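Local coordinates for protein P35 antigen (Borrelia burgdorferi, PDB 4ALY) that is an outer surface lipoprotein of the Lyme disease spirochaete, critical for infection after a tick bite, at residues 108-113 / 130-135. Numbering follows the deposited sequence.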
ATOM      1  N   GLU A 108     -11.562  -1.515 -16.826  1.00 19.20           N
ATOM      2  CA  GLU A 108     -10.766  -2.717 -17.151  1.00 18.20           C
ATOM      3  C   GLU A 108     -10.099  -3.396 -16.010  1.00 17.62           C
ATOM      4  O   GLU A 108      -9.518  -4.500 -16.204  1.00 16.69           O
ATOM      5  CB  GLU A 108      -9.609  -2.419 -18.086  1.00 21.29           C
ATOM      6  CG  GLU A 108      -9.884  -1.447 -19.201  1.00 25.37           C
ATOM      7  CD  GLU A 108     -10.812  -1.990 -20.228  1.00 31.16           C
ATOM      8  OE1 GLU A 108     -11.322  -3.140 -20.056  1.00 37.58           O
ATOM      9  OE2 GLU A 108     -11.025  -1.257 -21.214  1.00 37.34           O
ATOM     10  N   ILE A 109     -10.072  -2.749 -14.844  1.00 16.38           N
ATOM     11  CA  ILE A 109      -9.430  -3.362 -13.691  1.00 15.19           C
ATOM     12  C   ILE A 109     -10.466  -3.510 -12.608  1.00 17.41           C
ATOM     13  O   ILE A 109     -10.939  -4.629 -12.349  1.00 19.50           O
ATOM     14  CB  ILE A 109      -8.204  -2.537 -13.229  1.00 14.76           C
ATOM     15  CG1 ILE A 109      -7.378  -2.103 -14.431  1.00 12.40           C
ATOM     16  CG2 ILE A 109      -7.346  -3.296 -12.190  1.00 14.54           C
ATOM     17  CD1 ILE A 109      -6.163  -1.238 -14.113  1.00 12.02           C
ATOM     18  N   PHE A 110     -10.875  -2.406 -11.961  1.00 17.13           N
ATOM     19  CA  PHE A 110     -11.568  -2.588 -10.679  1.00 16.09           C
ATOM     20  C   PHE A 110     -12.869  -3.347 -10.906  1.00 16.07           C
ATOM     21  O   PHE A 110     -13.337  -4.165 -10.096  1.00 13.93           O
ATOM     22  CB  PHE A 110     -11.820  -1.269  -9.977  1.00 16.37           C
ATOM     23  CG  PHE A 110     -10.577  -0.515  -9.581  1.00 15.88           C
ATOM     24  CD1 PHE A 110      -9.379  -1.162  -9.323  1.00 16.77           C
ATOM     25  CD2 PHE A 110     -10.637   0.866  -9.387  1.00 16.23           C
ATOM     26  CE1 PHE A 110      -8.250  -0.459  -8.905  1.00 16.65           C
ATOM     27  CE2 PHE A 110      -9.525   1.591  -8.924  1.00 16.81           C
ATOM     28  CZ  PHE A 110      -8.322   0.933  -8.690  1.00 16.44           C
ATOM     29  N   SER A 111     -13.453  -3.137 -12.061  1.00 17.53           N
ATOM     30  CA  SER A 111     -14.722  -3.867 -12.271  1.00 18.38           C
ATOM     31  C   SER A 111     -14.507  -5.310 -12.800  1.00 17.52           C
ATOM     32  O   SER A 111     -15.477  -5.940 -13.099  1.00 18.59           O
ATOM     33  CB  SER A 111     -15.708  -3.083 -13.142  1.00 15.13           C
ATOM     34  OG  SER A 111     -15.255  -3.097 -14.472  1.00 15.76           O
ATOM     35  N   LYS A 112     -13.268  -5.780 -12.903  1.00 17.04           N
ATOM     36  CA  LYS A 112     -12.952  -7.168 -13.317  1.00 19.61           C
ATOM     37  C   LYS A 112     -12.235  -7.994 -12.251  1.00 21.22           C
ATOM     38  O   LYS A 112     -12.037  -9.189 -12.461  1.00 26.88           O
ATOM     39  CB  LYS A 112     -12.004  -7.245 -14.513  1.00 19.62           C
ATOM     40  CG  LYS A 112     -12.250  -6.279 -15.668  1.00 20.72           C
ATOM     41  CD  LYS A 112     -13.431  -6.750 -16.482  1.00 21.95           C
ATOM     42  CE  LYS A 112     -13.333  -6.214 -17.906  1.00 23.22           C
ATOM     43  NZ  LYS A 112     -14.734  -6.502 -18.329  1.00 25.06           N
ATOM     44  N   ILE A 113     -11.823  -7.398 -11.140  1.00 19.19           N
ATOM     45  CA  ILE A 113     -11.053  -8.132 -10.169  1.00 19.05           C
ATOM     46  C   ILE A 113     -11.823  -8.144  -8.841  1.00 18.59           C
ATOM     47  O   ILE A 113     -12.701  -7.321  -8.662  1.00 18.78           O
ATOM     48  CB  ILE A 113      -9.664  -7.470  -9.954  1.00 19.17           C
ATOM     49  CG1 ILE A 113      -9.866  -6.020  -9.431  1.00 17.70           C
ATOM     50  CG2 ILE A 113      -8.814  -7.557 -11.236  1.00 16.32           C
ATOM     51  CD1 ILE A 113      -8.664  -5.419  -8.753  1.00 17.20           C
ATOM     52  N   GLU A 130     -13.232   2.501   0.726  1.00 21.96           N
ATOM     53  CA  GLU A 130     -12.055   2.578   1.613  1.00 23.93           C
ATOM     54  C   GLU A 130     -10.754   1.969   1.057  1.00 22.00           C
ATOM     55  O   GLU A 130      -9.687   2.618   1.058  1.00 20.51           O
ATOM     56  CB  GLU A 130     -12.330   1.973   2.953  1.00 29.46           C
ATOM     57  CG  GLU A 130     -12.228   2.958   4.095  1.00 40.26           C
ATOM     58  CD  GLU A 130     -11.306   2.430   5.200  1.00 48.14           C
ATOM     59  OE1 GLU A 130     -10.813   1.288   5.056  1.00 56.07           O
ATOM     60  OE2 GLU A 130     -11.040   3.148   6.201  1.00 49.06           O
ATOM     61  N   GLU A 131     -10.843   0.737   0.584  1.00 18.90           N
ATOM     62  CA  GLU A 131      -9.708   0.015   0.063  1.00 17.20           C
ATOM     63  C   GLU A 131      -9.161   0.659  -1.232  1.00 15.65           C
ATOM     64  O   GLU A 131      -7.957   0.831  -1.450  1.00 15.23           O
ATOM     65  CB  GLU A 131     -10.152  -1.404  -0.222  1.00 19.02           C
ATOM     66  CG  GLU A 131     -10.320  -2.215   1.020  1.00 19.80           C
ATOM     67  CD  GLU A 131     -11.742  -2.216   1.533  1.00 22.84           C
ATOM     68  OE1 GLU A 131     -12.614  -1.386   1.129  1.00 24.64           O
ATOM     69  OE2 GLU A 131     -11.981  -3.084   2.387  1.00 24.86           O
ATOM     70  N   ARG A 132     -10.051   1.082  -2.075  1.00 14.60           N
ATOM     71  CA  ARG A 132      -9.612   1.876  -3.170  1.00 14.73           C
ATOM     72  C   ARG A 132      -8.768   3.131  -2.719  1.00 13.63           C
ATOM     73  O   ARG A 132      -7.656   3.361  -3.223  1.00 13.78           O
ATOM     74  CB  ARG A 132     -10.807   2.259  -3.965  1.00 15.10           C
ATOM     75  CG  ARG A 132     -10.989   1.497  -5.222  1.00 18.42           C
ATOM     76  CD  ARG A 132     -12.042   2.253  -6.044  1.00 18.54           C
ATOM     77  NE  ARG A 132     -13.123   1.387  -5.742  1.00 25.25           N
ATOM     78  CZ  ARG A 132     -14.336   1.695  -5.323  1.00 20.81           C
ATOM     79  NH1 ARG A 132     -14.775   2.950  -5.230  1.00 17.60           N
ATOM     80  NH2 ARG A 132     -15.118   0.649  -5.120  1.00 19.51           N
ATOM     81  N   ARG A 133      -9.299   3.919  -1.793  1.00 13.49           N
ATOM     82  CA  ARG A 133      -8.641   5.099  -1.205  1.00 13.87           C
ATOM     83  C   ARG A 133      -7.220   4.758  -0.673  1.00 15.85           C
ATOM     84  O   ARG A 133      -6.187   5.449  -1.029  1.00 17.01           O
ATOM     85  CB  ARG A 133      -9.543   5.752  -0.113  1.00 13.36           C
ATOM     86  CG  ARG A 133      -9.159   7.228   0.234  1.00 13.49           C
ATOM     87  CD  ARG A 133      -7.909   7.294   1.136  1.00 12.13           C
ATOM     88  NE  ARG A 133      -8.065   6.445   2.305  1.00 11.90           N
ATOM     89  CZ  ARG A 133      -7.042   6.005   3.013  1.00 12.12           C
ATOM     90  NH1 ARG A 133      -5.836   6.317   2.605  1.00 12.50           N
ATOM     91  NH2 ARG A 133      -7.201   5.242   4.086  1.00 11.51           N
ATOM     92  N   MET A 134      -7.118   3.656   0.082  1.00 18.04           N
ATOM     93  CA  MET A 134      -5.805   3.203   0.645  1.00 18.80           C
ATOM     94  C   MET A 134      -4.883   2.882  -0.526  1.00 19.40           C
ATOM     95  O   MET A 134      -3.733   3.223  -0.529  1.00 21.04           O
ATOM     96  CB  MET A 134      -5.993   1.995   1.549  1.00 21.45           C
ATOM     97  CG  MET A 134      -5.871   2.273   3.041  1.00 24.76           C
ATOM     98  SD  MET A 134      -6.796   1.053   3.973  1.00 36.47           S
ATOM     99  CE  MET A 134      -7.074   1.867   5.557  1.00 30.31           C
ATOM    100  N   LEU A 135      -5.403   2.275  -1.575  1.00 18.69           N
ATOM    101  CA  LEU A 135      -4.557   2.040  -2.703  1.00 17.95           C
ATOM    102  C   LEU A 135      -4.012   3.391  -3.292  1.00 18.27           C
ATOM    103  O   LEU A 135      -2.837   3.476  -3.677  1.00 16.87           O
ATOM    104  CB  LEU A 135      -5.348   1.294  -3.755  1.00 16.96           C
ATOM    105  CG  LEU A 135      -4.630   1.037  -5.068  1.00 18.74           C
ATOM    106  CD1 LEU A 135      -3.344   0.196  -4.862  1.00 16.44           C
ATOM    107  CD2 LEU A 135      -5.662   0.331  -5.989  1.00 19.46           C
TER
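Phe-110 reaches from the end of helix 106-110 to Arg-132 and Leu-135, neighbours one turn apart on helix 129-137. The closest backbone approach, 9.0 Å between Phe-110 CA and Arg-132 CA, is too wide for main-chain contact, so side chains alone bridge the gap. Phe-110 has CG anti to its carbonyl carbon (chi1 -63°), and its CB bond is directed at the other helix. Arg-132 CG lies over one face of the ring, and its CD sits 3.9 Å from Phe-110 CE2, equally near CD2. The touching part of the arginine is thus its methylene chain; the ring and guanidinium planes are inclined by 35°, and the two side chains meet at a slant. From Leu-135 one methyl does the work: CD2 meets Phe-110 CZ at 3.8 Å, approaching the ring obliquely. This side chain and the phenylalanine come from opposite directions. All three residues are buried, although only 127 Å² is covered between the two segments. The contact joins two short helices within the predominantly helical, strand-free fold of this PFam54 lipoprotein, related by family to the Borrelia BbCRASP-1 proteins. Between them the chain is mostly loop, and it returns to the same site: the ring of Phe-123 packs edge-to-face with Phe-110, while the backbone O of Phe-123 accepts a hydrogen bond from Arg-132 NH2. Arg-132 NH1 forms a salt bridge with Glu-98. These outside partners hold the polar end of the buried arginine, whose chain bends at the CG-CD bond (chi3 -102°), the part lying against the ring, which turns NE away from a straight course.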